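Local coordinates for microtubule-associated protein 1 light chain 3 (Plasmodium falciparum, PDB 4EOY) that probably acts as the ubiquitin-like modifier of an Atg8-type conjugation pathway in the malaria parasite and binds a peptide from its partner enzyme Atg3, at residues Glu15-Glu20 and Tyr116-Tyr121; His22-Lys27 and Arg31-Ile36; Phe52-Asn57 and Gly61-Ile66. The protein carries 3 engineered substitutions. All blocks are in the same frame, centred on the assembly; numbering follows the deposited sequence.

How the contacts relate
All three contacts pack helices against one four-stranded sheet of a ubiquitin fold. Contacts 1 and 2 share helix 14-27 and have centres about 8 Å apart; their strands are neighbours, joined by L117 N to P33 O and L117 O to V35 N, both 3.0 Å. Contact 3 is on the opposite face, its centre about 13 Å from that of contact 2 and 16 Å from that of contact 1, and V34 O meets F52 N at 2.7 Å between strands 31-38 and 51-55. The bound Atg3 peptide reaches all three, an aromatic side chain packing on each of Y116, I24 and P33. A calcium ion lies about 3 Å from the nearest side-chain atom of R17.

Contact 1: residues Glu15-Glu20 and Tyr116-Tyr121; sequences ENRVAE and YLYMEY
R17 and E20, one turn apart on helix 14-27, meet Y116, just before strand 117-122, and Y118 within it, where the N-terminal helical extension of Atg8 proteins packs on the ubiquitin-fold sheet. The side chain of R17 begins beside Y116: its CB lies 4.1 Å from Y116 CE2 and its CG 4.0 Å from the same carbon, with CG at the edge of the ring and near its plane. The aliphatic part of the arginine thus packs along a tyrosine rim instead of covering a face. Beyond CG the chain bends at chi2 and again at chi3 (43°), which turns it from Y116 to Y118. R17 NE comes to 3.7 Å from Y118 OH, and the guanidinium stands almost upright to the Y118 ring, the planes 85° apart. D114 draws these two polar ends together: its OD2 forms a salt bridge with R17 NH2 and a hydrogen bond with Y118 OH. Two different nitrogens are thus engaged, NH1 by the backbone O of V12 and NH2 by D114, which should limit rotation of the guanidinium. E15, N16 and R17 also belong, with S13 and F14, to a calcium site.

E20 approaches the hydroxyl end of Y116. It is poorly ordered, although its OE2 has a salt-bridge partner in K51. Its carboxylate is turned 72° from the tyrosine ring; E20 CB lies 3.8 Å and E20 OE2 3.2 Å from Y116 OH.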
loop_
_atom_site.group_PDB
_atom_site.type_symbol
_atom_site.label_atom_id
_atom_site.label_comp_id
_atom_site.label_asym_id
_atom_site.label_seq_id
_atom_site.Cartn_x
_atom_site.Cartn_y
_atom_site.Cartn_z
ATOM N N GLU A 15 6.392 -9.039 -16.479
ATOM C CA GLU A 15 5.567 -10.165 -16.932
ATOM C C GLU A 15 5.035 -11.016 -15.762
ATOM O O GLU A 15 3.880 -11.459 -15.787
ATOM C CB GLU A 15 6.325 -11.031 -17.954
ATOM C CG GLU A 15 7.812 -11.239 -17.672
ATOM C CD GLU A 15 8.715 -10.092 -18.153
ATOM O OE1 GLU A 15 8.205 -8.994 -18.500
ATOM O OE2 GLU A 15 9.955 -10.289 -18.168
ATOM N N ASN A 16 5.869 -11.223 -14.741
ATOM C CA ASN A 16 5.448 -11.920 -13.513
ATOM C C ASN A 16 4.411 -11.140 -12.710
ATOM O O ASN A 16 3.416 -11.712 -12.281
ATOM C CB ASN A 16 6.655 -12.253 -12.626
ATOM C CG ASN A 16 7.517 -13.372 -13.200
ATOM O OD1 ASN A 16 7.470 -13.650 -14.394
ATOM N ND2 ASN A 16 8.319 -14.011 -12.348
ATOM N N ARG A 17 4.663 -9.843 -12.501
ATOM C CA ARG A 17 3.699 -8.905 -11.883
ATOM C C ARG A 17 2.340 -8.845 -12.569
ATOM O O ARG A 17 1.315 -8.818 -11.900
ATOM C CB ARG A 17 4.295 -7.485 -11.817
ATOM C CG ARG A 17 5.342 -7.292 -10.720
ATOM C CD ARG A 17 6.449 -6.327 -11.121
ATOM N NE ARG A 17 5.913 -5.150 -11.792
ATOM C CZ ARG A 17 6.586 -4.377 -12.636
ATOM N NH1 ARG A 17 7.860 -4.618 -12.923
ATOM N NH2 ARG A 17 5.968 -3.347 -13.191
ATOM N N VAL A 18 2.330 -8.812 -13.900
ATOM C CA VAL A 18 1.081 -8.865 -14.661
ATOM C C VAL A 18 0.335 -10.176 -14.393
ATOM O O VAL A 18 -0.878 -10.181 -14.190
ATOM C CB VAL A 18 1.337 -8.699 -16.178
ATOM C CG1 VAL A 18 0.055 -8.895 -16.964
ATOM C CG2 VAL A 18 1.919 -7.325 -16.470
ATOM N N ALA A 19 1.078 -11.277 -14.366
ATOM C CA ALA A 19 0.513 -12.588 -14.063
ATOM C C ALA A 19 -0.018 -12.648 -12.626
ATOM O O ALA A 19 -1.094 -13.178 -12.392
ATOM C CB ALA A 19 1.558 -13.674 -14.289
ATOM N N GLU A 20 0.741 -12.122 -11.665
ATOM C CA GLU A 20 0.311 -12.113 -10.258
ATOM C C GLU A 20 -1.030 -11.435 -10.122
ATOM O O GLU A 20 -1.949 -11.990 -9.543
ATOM C CB GLU A 20 1.279 -11.329 -9.356
ATOM C CG GLU A 20 2.704 -11.841 -9.237
ATOM C CD GLU A 20 3.488 -11.065 -8.194
ATOM O OE1 GLU A 20 4.354 -10.243 -8.574
ATOM O OE2 GLU A 20 3.215 -11.262 -6.990
ATOM N N TYR A 116 -1.048 -3.343 -10.449
ATOM C CA TYR A 116 -0.930 -2.921 -9.052
ATOM C C TYR A 116 -1.321 -1.461 -8.856
ATOM O O TYR A 116 -1.109 -0.621 -9.736
ATOM C CB TYR A 116 0.511 -3.109 -8.539
ATOM C CG TYR A 116 0.864 -4.517 -8.118
ATOM C CD1 TYR A 116 0.310 -5.075 -6.959
ATOM C CD2 TYR A 116 1.735 -5.298 -8.876
ATOM C CE1 TYR A 116 0.602 -6.374 -6.568
ATOM C CE2 TYR A 116 2.029 -6.602 -8.497
ATOM C CZ TYR A 116 1.456 -7.132 -7.335
ATOM O OH TYR A 116 1.744 -8.424 -6.932
ATOM N N LEU A 117 -1.891 -1.161 -7.687
ATOM C CA LEU A 117 -1.994 0.203 -7.231
ATOM C C LEU A 117 -0.782 0.509 -6.352
ATOM O O LEU A 117 -0.632 -0.043 -5.248
ATOM C CB LEU A 117 -3.277 0.439 -6.460
ATOM C CG LEU A 117 -3.518 1.898 -6.042
ATOM C CD1 LEU A 117 -3.697 2.736 -7.289
ATOM C CD2 LEU A 117 -4.709 1.998 -5.094
ATOM N N TYR A 118 0.083 1.393 -6.840
ATOM C CA TYR A 118 1.290 1.763 -6.107
ATOM C C TYR A 118 1.022 2.989 -5.277
ATOM O O TYR A 118 0.486 3.998 -5.775
ATOM C CB TYR A 118 2.438 2.037 -7.066
ATOM C CG TYR A 118 3.052 0.786 -7.663
ATOM C CD1 TYR A 118 2.549 0.234 -8.826
ATOM C CD2 TYR A 118 4.137 0.167 -7.061
ATOM C CE1 TYR A 118 3.100 -0.906 -9.369
ATOM C CE2 TYR A 118 4.702 -0.969 -7.607
ATOM C CZ TYR A 118 4.169 -1.506 -8.758
ATOM O OH TYR A 118 4.739 -2.655 -9.282
ATOM N N MET A 119 1.324 2.885 -3.997
ATOM C CA MET A 119 1.156 3.997 -3.067
ATOM C C MET A 119 2.445 4.211 -2.284
ATOM O O MET A 119 3.199 3.261 -2.019
ATOM C CB MET A 119 -0.007 3.717 -2.119
ATOM C CG MET A 119 -1.358 3.705 -2.827
ATOM S SD MET A 119 -2.669 3.578 -1.614
ATOM C CE MET A 119 -2.632 5.203 -0.844
ATOM N N GLU A 120 2.728 5.454 -1.932
ATOM C CA GLU A 120 4.021 5.765 -1.326
ATOM C C GLU A 120 3.862 6.562 -0.073
ATOM O O GLU A 120 2.914 7.321 0.057
ATOM C CB GLU A 120 4.888 6.549 -2.318
ATOM C CG GLU A 120 5.258 5.757 -3.564
ATOM C CD GLU A 120 6.106 6.545 -4.526
ATOM O OE1 GLU A 120 5.727 7.696 -4.821
ATOM O OE2 GLU A 120 7.144 6.014 -4.996
ATOM N N TYR A 121 4.782 6.381 0.867
ATOM C CA TYR A 121 4.762 7.166 2.083
ATOM C C TYR A 121 6.053 7.946 2.204
ATOM O O TYR A 121 7.124 7.502 1.763
ATOM C CB TYR A 121 4.503 6.322 3.337
ATOM C CG TYR A 121 5.489 5.200 3.652
ATOM C CD1 TYR A 121 6.602 5.417 4.443
ATOM C CD2 TYR A 121 5.248 3.907 3.229
ATOM C CE1 TYR A 121 7.467 4.392 4.767
ATOM C CE2 TYR A 121 6.117 2.873 3.538
ATOM C CZ TYR A 121 7.233 3.125 4.299
ATOM O OH TYR A 121 8.077 2.077 4.601
#

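Contact 2: residues His22-Lys27 and Arg31-Ile36; sequences HKIRSK and RIPVVI. Engineered in segment 31-36: I36 (natural residue Cys).
R25 reaches from helix 14-27 to the backbone of R31 with a hydrogen bond from NH1 to R31 O of 3.2 Å. The bond is bent, with an N-H...O angle of 142°, and NH1 sits above the carbonyl plane, off the lone pairs. The chain arrives there by turning twice, at chi2 (-74°) and again at chi3, which brings CD to 3.9 Å from P33 CD while the side chain crosses the proline at about a right angle. NH1 also lies 3.6 Å from I32 CG2, the two side chains running alongside each other. Next to this polar tie, I24 CG2 packs on P33 CG at 4.3 Å, and each of these residues also packs on an aromatic side chain of the bound Atg3 peptide.

Further out, K23 O accepts from both K27 N and S26 OG, the hydroxyl at 2.9 Å, near the C-terminal end of the helix. The short turn that follows reverses the chain: the axes of 22-27 and 31-36 run 158° apart, nearly antiparallel, and approach to 8.6 Å. Beyond R25, Y107 of helix 103-110 touches both R25 and I32, while strand 31-38 lies between strands 51-55 and 117-122.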
loop_
_atom_site.group_PDB
_atom_site.type_symbol
_atom_site.label_atom_id
_atom_site.label_comp_id
_atom_site.label_asym_id
_atom_site.label_seq_id
_atom_site.Cartn_x
_atom_site.Cartn_y
_atom_site.Cartn_z
ATOM N N HIS A 22 -3.246 -10.420 -12.379
ATOM C CA HIS A 22 -4.326 -10.963 -13.189
ATOM C C HIS A 22 -5.029 -12.085 -12.481
ATOM O O HIS A 22 -6.251 -12.099 -12.421
ATOM C CB HIS A 22 -3.819 -11.450 -14.534
ATOM C CG HIS A 22 -4.906 -12.017 -15.411
ATOM N ND1 HIS A 22 -5.109 -13.339 -15.547
ATOM C CD2 HIS A 22 -5.881 -11.385 -16.188
ATOM C CE1 HIS A 22 -6.152 -13.550 -16.379
ATOM N NE2 HIS A 22 -6.624 -12.353 -16.771
ATOM N N LYS A 23 -4.271 -13.036 -11.944
ATOM C CA LYS A 23 -4.883 -14.188 -11.295
ATOM C C LYS A 23 -5.448 -13.866 -9.915
ATOM O O LYS A 23 -6.428 -14.472 -9.493
ATOM C CB LYS A 23 -3.947 -15.408 -11.265
ATOM C CG LYS A 23 -2.674 -15.296 -10.439
ATOM C CD LYS A 23 -1.829 -16.553 -10.637
ATOM C CE LYS A 23 -0.481 -16.492 -9.929
ATOM N NZ LYS A 23 0.510 -15.627 -10.632
ATOM N N ILE A 24 -4.858 -12.906 -9.218
ATOM C CA ILE A 24 -5.424 -12.469 -7.942
ATOM C C ILE A 24 -6.751 -11.707 -8.164
ATOM O O ILE A 24 -7.690 -11.820 -7.362
ATOM C CB ILE A 24 -4.417 -11.624 -7.127
ATOM C CG1 ILE A 24 -4.702 -11.752 -5.629
ATOM C CG2 ILE A 24 -4.444 -10.167 -7.568
ATOM C CD1 ILE A 24 -4.394 -13.124 -5.072
ATOM N N ARG A 25 -6.825 -10.945 -9.256
ATOM C CA ARG A 25 -8.057 -10.235 -9.639
ATOM C C ARG A 25 -9.154 -11.165 -10.161
ATOM O O ARG A 25 -10.327 -10.878 -9.988
ATOM C CB ARG A 25 -7.777 -9.188 -10.716
ATOM C CG ARG A 25 -7.121 -7.912 -10.209
ATOM C CD ARG A 25 -8.094 -7.020 -9.450
ATOM N NE ARG A 25 -9.182 -6.504 -10.290
ATOM C CZ ARG A 25 -10.189 -5.749 -9.846
ATOM N NH1 ARG A 25 -10.262 -5.408 -8.563
ATOM N NH2 ARG A 25 -11.132 -5.332 -10.684
ATOM N N SER A 26 -8.776 -12.251 -10.830
ATOM C CA SER A 26 -9.759 -13.243 -11.260
ATOM C C SER A 26 -10.264 -14.031 -10.040
ATOM O O SER A 26 -11.457 -14.332 -9.946
ATOM C CB SER A 26 -9.165 -14.174 -12.324
ATOM O OG SER A 26 -8.102 -14.945 -11.799
ATOM N N LYS A 27 -9.355 -14.348 -9.110
ATOM C CA LYS A 27 -9.696 -15.102 -7.895
ATOM C C LYS A 27 -10.506 -14.281 -6.891
ATOM O O LYS A 27 -11.404 -14.831 -6.244
ATOM C CB LYS A 27 -8.434 -15.613 -7.199
ATOM C CG LYS A 27 -7.797 -16.831 -7.851
ATOM C CD LYS A 27 -6.386 -17.077 -7.325
ATOM C CE LYS A 27 -6.346 -17.296 -5.816
ATOM N NZ LYS A 27 -7.286 -18.357 -5.359
ATOM N N ARG A 31 -11.582 -7.326 -4.376
ATOM C CA ARG A 31 -10.433 -6.722 -3.685
ATOM C C ARG A 31 -9.408 -6.186 -4.692
ATOM O O ARG A 31 -9.304 -6.690 -5.824
ATOM C CB ARG A 31 -9.782 -7.742 -2.747
ATOM C CG ARG A 31 -10.640 -8.107 -1.537
ATOM C CD ARG A 31 -9.899 -9.006 -0.548
ATOM N NE ARG A 31 -10.549 -9.110 0.776
ATOM C CZ ARG A 31 -10.171 -8.474 1.894
ATOM N NH1 ARG A 31 -9.127 -7.649 1.912
ATOM N NH2 ARG A 31 -10.847 -8.670 3.022
ATOM N N ILE A 32 -8.653 -5.163 -4.294
ATOM C CA ILE A 32 -7.634 -4.589 -5.181
ATOM C C ILE A 32 -6.234 -4.800 -4.641
ATOM O O ILE A 32 -6.000 -4.681 -3.436
ATOM C CB ILE A 32 -7.894 -3.098 -5.488
ATOM C CG1 ILE A 32 -7.822 -2.251 -4.231
ATOM C CG2 ILE A 32 -9.272 -2.940 -6.121
ATOM C CD1 ILE A 32 -7.776 -0.768 -4.522
ATOM N N PRO A 33 -5.296 -5.167 -5.531
ATOM C CA PRO A 33 -3.925 -5.366 -5.101
ATOM C C PRO A 33 -3.172 -4.037 -4.972
ATOM O O PRO A 33 -3.084 -3.277 -5.944
ATOM C CB PRO A 33 -3.335 -6.241 -6.215
ATOM C CG PRO A 33 -4.143 -5.920 -7.420
ATOM C CD PRO A 33 -5.510 -5.610 -6.923
ATOM N N VAL A 34 -2.635 -3.785 -3.781
ATOM C CA VAL A 34 -1.936 -2.554 -3.478
ATOM C C VAL A 34 -0.547 -2.880 -2.958
ATOM O O VAL A 34 -0.399 -3.786 -2.140
ATOM C CB VAL A 34 -2.688 -1.740 -2.415
ATOM C CG1 VAL A 34 -1.900 -0.504 -2.040
ATOM C CG2 VAL A 34 -4.061 -1.363 -2.924
ATOM N N VAL A 35 0.460 -2.142 -3.435
ATOM C CA VAL A 35 1.827 -2.245 -2.947
ATOM C C VAL A 35 2.226 -0.904 -2.344
ATOM O O VAL A 35 2.042 0.136 -2.973
ATOM C CB VAL A 35 2.817 -2.609 -4.070
ATOM C CG1 VAL A 35 4.203 -2.916 -3.488
ATOM C CG2 VAL A 35 2.309 -3.809 -4.844
ATOM N N ILE A 36 2.773 -0.926 -1.132
ATOM C CA ILE A 36 3.203 0.307 -0.457
ATOM C C ILE A 36 4.718 0.499 -0.545
ATOM O O ILE A 36 5.495 -0.436 -0.301
ATOM C CB ILE A 36 2.810 0.320 1.026
ATOM C CG1 ILE A 36 3.364 1.571 1.712
ATOM C CG2 ILE A 36 3.391 -0.874 1.733
ATOM C CD1 ILE A 36 2.665 1.897 3.001
#

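Contact 3: residues Phe52-Asn57 and Gly61-Ile66; sequences FLVPMN and GEFKFI
F63 of helix 60-72 points its ring edge at the face of F52 on strand 51-55, a T-shaped pair in the core of the ubiquitin fold, where the helix following the first two strands packs across the sheet. The ring centroids are 5.7 Å apart and the planes nearly perpendicular, at 82°. F63 CG is anti to the backbone N (chi1 -180°), a setting that carries the ring away from the helix to the strand, with CE1 and CZ foremost. F52 differs: with chi1 at -73° its CG lies anti to the carbonyl carbon, beside the backbone N, and the ring offers a face to the incoming edge. The meeting is off centre. F63 CZ stands over the rim of the F52 ring, and F63 CE1 comes to 3.9 Å from F52 CD2, which in turn lies in the plane of the F63 ring.

V54, two residues along the strand, crosses F63 at about a right angle and meets it mainly through one methyl. M103 of helix 103-110 touches V54 and F63, and M58 also packs on F63, while H70 makes a second edge-to-face pair with F52. On the strand's outer side, L53 hydrogen-bonds through its backbone to the Atg3 peptide. V54 CG2 lies against F63 CD1, CE1 and CZ, closest to CE1 at 3.6 Å, while V54 CG1 reaches only F63 CD1, at 4.2 Å.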
loop_
_atom_site.group_PDB
_atom_site.type_symbol
_atom_site.label_atom_id
_atom_site.label_comp_id
_atom_site.label_asym_id
_atom_site.label_seq_id
_atom_site.Cartn_x
_atom_site.Cartn_y
_atom_site.Cartn_z
ATOM N N PHE A 52 -0.938 -5.436 -0.082
ATOM C CA PHE A 52 -2.260 -5.417 0.505
ATOM C C PHE A 52 -3.309 -5.832 -0.507
ATOM O O PHE A 52 -3.206 -5.497 -1.692
ATOM C CB PHE A 52 -2.590 -4.002 0.979
ATOM C CG PHE A 52 -1.842 -3.600 2.194
ATOM C CD1 PHE A 52 -0.516 -3.238 2.105
ATOM C CD2 PHE A 52 -2.463 -3.615 3.442
ATOM C CE1 PHE A 52 0.186 -2.871 3.233
ATOM C CE2 PHE A 52 -1.765 -3.248 4.581
ATOM C CZ PHE A 52 -0.436 -2.874 4.472
ATOM N N LEU A 53 -4.315 -6.546 -0.029
ATOM C CA LEU A 53 -5.462 -6.908 -0.838
ATOM C C LEU A 53 -6.647 -6.208 -0.198
ATOM O O LEU A 53 -7.217 -6.704 0.776
ATOM C CB LEU A 53 -5.614 -8.427 -0.848
ATOM C CG LEU A 53 -6.299 -9.072 -2.042
ATOM C CD1 LEU A 53 -5.714 -8.549 -3.354
ATOM C CD2 LEU A 53 -6.150 -10.583 -1.950
ATOM N N VAL A 54 -6.988 -5.027 -0.713
ATOM C CA VAL A 54 -7.899 -4.104 -0.024
ATOM C C VAL A 54 -9.333 -4.206 -0.558
ATOM O O VAL A 54 -9.548 -4.181 -1.768
ATOM C CB VAL A 54 -7.421 -2.665 -0.211
ATOM C CG1 VAL A 54 -8.316 -1.688 0.539
ATOM C CG2 VAL A 54 -5.978 -2.539 0.257
ATOM N N PRO A 55 -10.324 -4.306 0.338
ATOM C CA PRO A 55 -11.705 -4.381 -0.128
ATOM C C PRO A 55 -12.059 -3.186 -1.005
ATOM O O PRO A 55 -11.696 -2.052 -0.674
ATOM C CB PRO A 55 -12.525 -4.348 1.165
ATOM C CG PRO A 55 -11.593 -4.794 2.219
ATOM C CD PRO A 55 -10.245 -4.305 1.805
ATOM N N MET A 56 -12.751 -3.444 -2.108
ATOM C CA MET A 56 -13.056 -2.390 -3.079
ATOM C C MET A 56 -13.866 -1.215 -2.500
ATOM O O MET A 56 -13.642 -0.068 -2.888
ATOM C CB MET A 56 -13.771 -2.979 -4.290
ATOM C CG MET A 56 -15.161 -3.520 -4.006
ATOM S SD MET A 56 -15.987 -4.023 -5.517
ATOM C CE MET A 56 -17.659 -4.293 -4.919
ATOM N N ASN A 57 -14.805 -1.502 -1.593
ATOM C CA ASN A 57 -15.660 -0.477 -0.969
ATOM C C ASN A 57 -15.076 0.212 0.268
ATOM O O ASN A 57 -15.702 1.109 0.836
ATOM C CB ASN A 57 -17.058 -1.026 -0.670
ATOM C CG ASN A 57 -17.995 -0.947 -1.866
ATOM O OD1 ASN A 57 -17.835 -0.111 -2.757
ATOM N ND2 ASN A 57 -18.996 -1.798 -1.875
ATOM N N GLY A 61 -9.879 7.203 3.250
ATOM C CA GLY A 61 -9.613 7.667 4.610
ATOM C C GLY A 61 -9.440 6.541 5.620
ATOM O O GLY A 61 -8.630 6.637 6.533
ATOM N N GLU A 62 -10.206 5.473 5.453
ATOM C CA GLU A 62 -10.107 4.318 6.339
ATOM C C GLU A 62 -8.805 3.569 6.080
ATOM O O GLU A 62 -8.099 3.203 7.018
ATOM C CB GLU A 62 -11.311 3.389 6.150
ATOM C CG GLU A 62 -12.644 4.013 6.533
ATOM C CD GLU A 62 -13.854 3.192 6.093
ATOM O OE1 GLU A 62 -13.748 2.421 5.112
ATOM O OE2 GLU A 62 -14.930 3.335 6.722
ATOM N N PHE A 63 -8.484 3.345 4.809
ATOM C CA PHE A 63 -7.253 2.633 4.458
ATOM C C PHE A 63 -5.999 3.408 4.878
ATOM O O PHE A 63 -4.998 2.798 5.340
ATOM C CB PHE A 63 -7.190 2.334 2.974
ATOM C CG PHE A 63 -5.946 1.605 2.570
ATOM C CD1 PHE A 63 -5.686 0.337 3.068
ATOM C CD2 PHE A 63 -5.008 2.202 1.729
ATOM C CE1 PHE A 63 -4.538 -0.344 2.708
ATOM C CE2 PHE A 63 -3.860 1.528 1.373
ATOM C CZ PHE A 63 -3.626 0.255 1.851
ATOM N N LYS A 64 -6.069 4.733 4.720
ATOM C CA LYS A 64 -5.037 5.644 5.221
ATOM C C LYS A 64 -4.821 5.506 6.736
ATOM O O LYS A 64 -3.688 5.527 7.199
ATOM C CB LYS A 64 -5.370 7.108 4.879
ATOM C CG LYS A 64 -5.165 7.468 3.409
ATOM C CD LYS A 64 -4.980 8.969 3.167
ATOM C CE LYS A 64 -6.268 9.755 3.329
ATOM N NZ LYS A 64 -6.134 11.139 2.784
ATOM N N PHE A 65 -5.901 5.377 7.502
ATOM C CA PHE A 65 -5.785 5.150 8.949
ATOM C C PHE A 65 -5.078 3.836 9.228
ATOM O O PHE A 65 -4.132 3.781 9.988
ATOM C CB PHE A 65 -7.156 5.165 9.603
ATOM C CG PHE A 65 -7.142 4.797 11.059
ATOM C CD1 PHE A 65 -7.237 3.464 11.458
ATOM C CD2 PHE A 65 -7.038 5.777 12.039
ATOM C CE1 PHE A 65 -7.218 3.123 12.800
ATOM C CE2 PHE A 65 -7.029 5.435 13.380
ATOM C CZ PHE A 65 -7.116 4.110 13.756
ATOM N N ILE A 66 -5.526 2.776 8.584
ATOM C CA ILE A 66 -4.891 1.464 8.717
ATOM C C ILE A 66 -3.411 1.512 8.330
ATOM O O ILE A 66 -2.556 0.909 8.982
ATOM C CB ILE A 66 -5.617 0.423 7.835
ATOM C CG1 ILE A 66 -7.048 0.187 8.358
ATOM C CG2 ILE A 66 -4.823 -0.866 7.760
ATOM C CD1 ILE A 66 -7.909 -0.635 7.420
#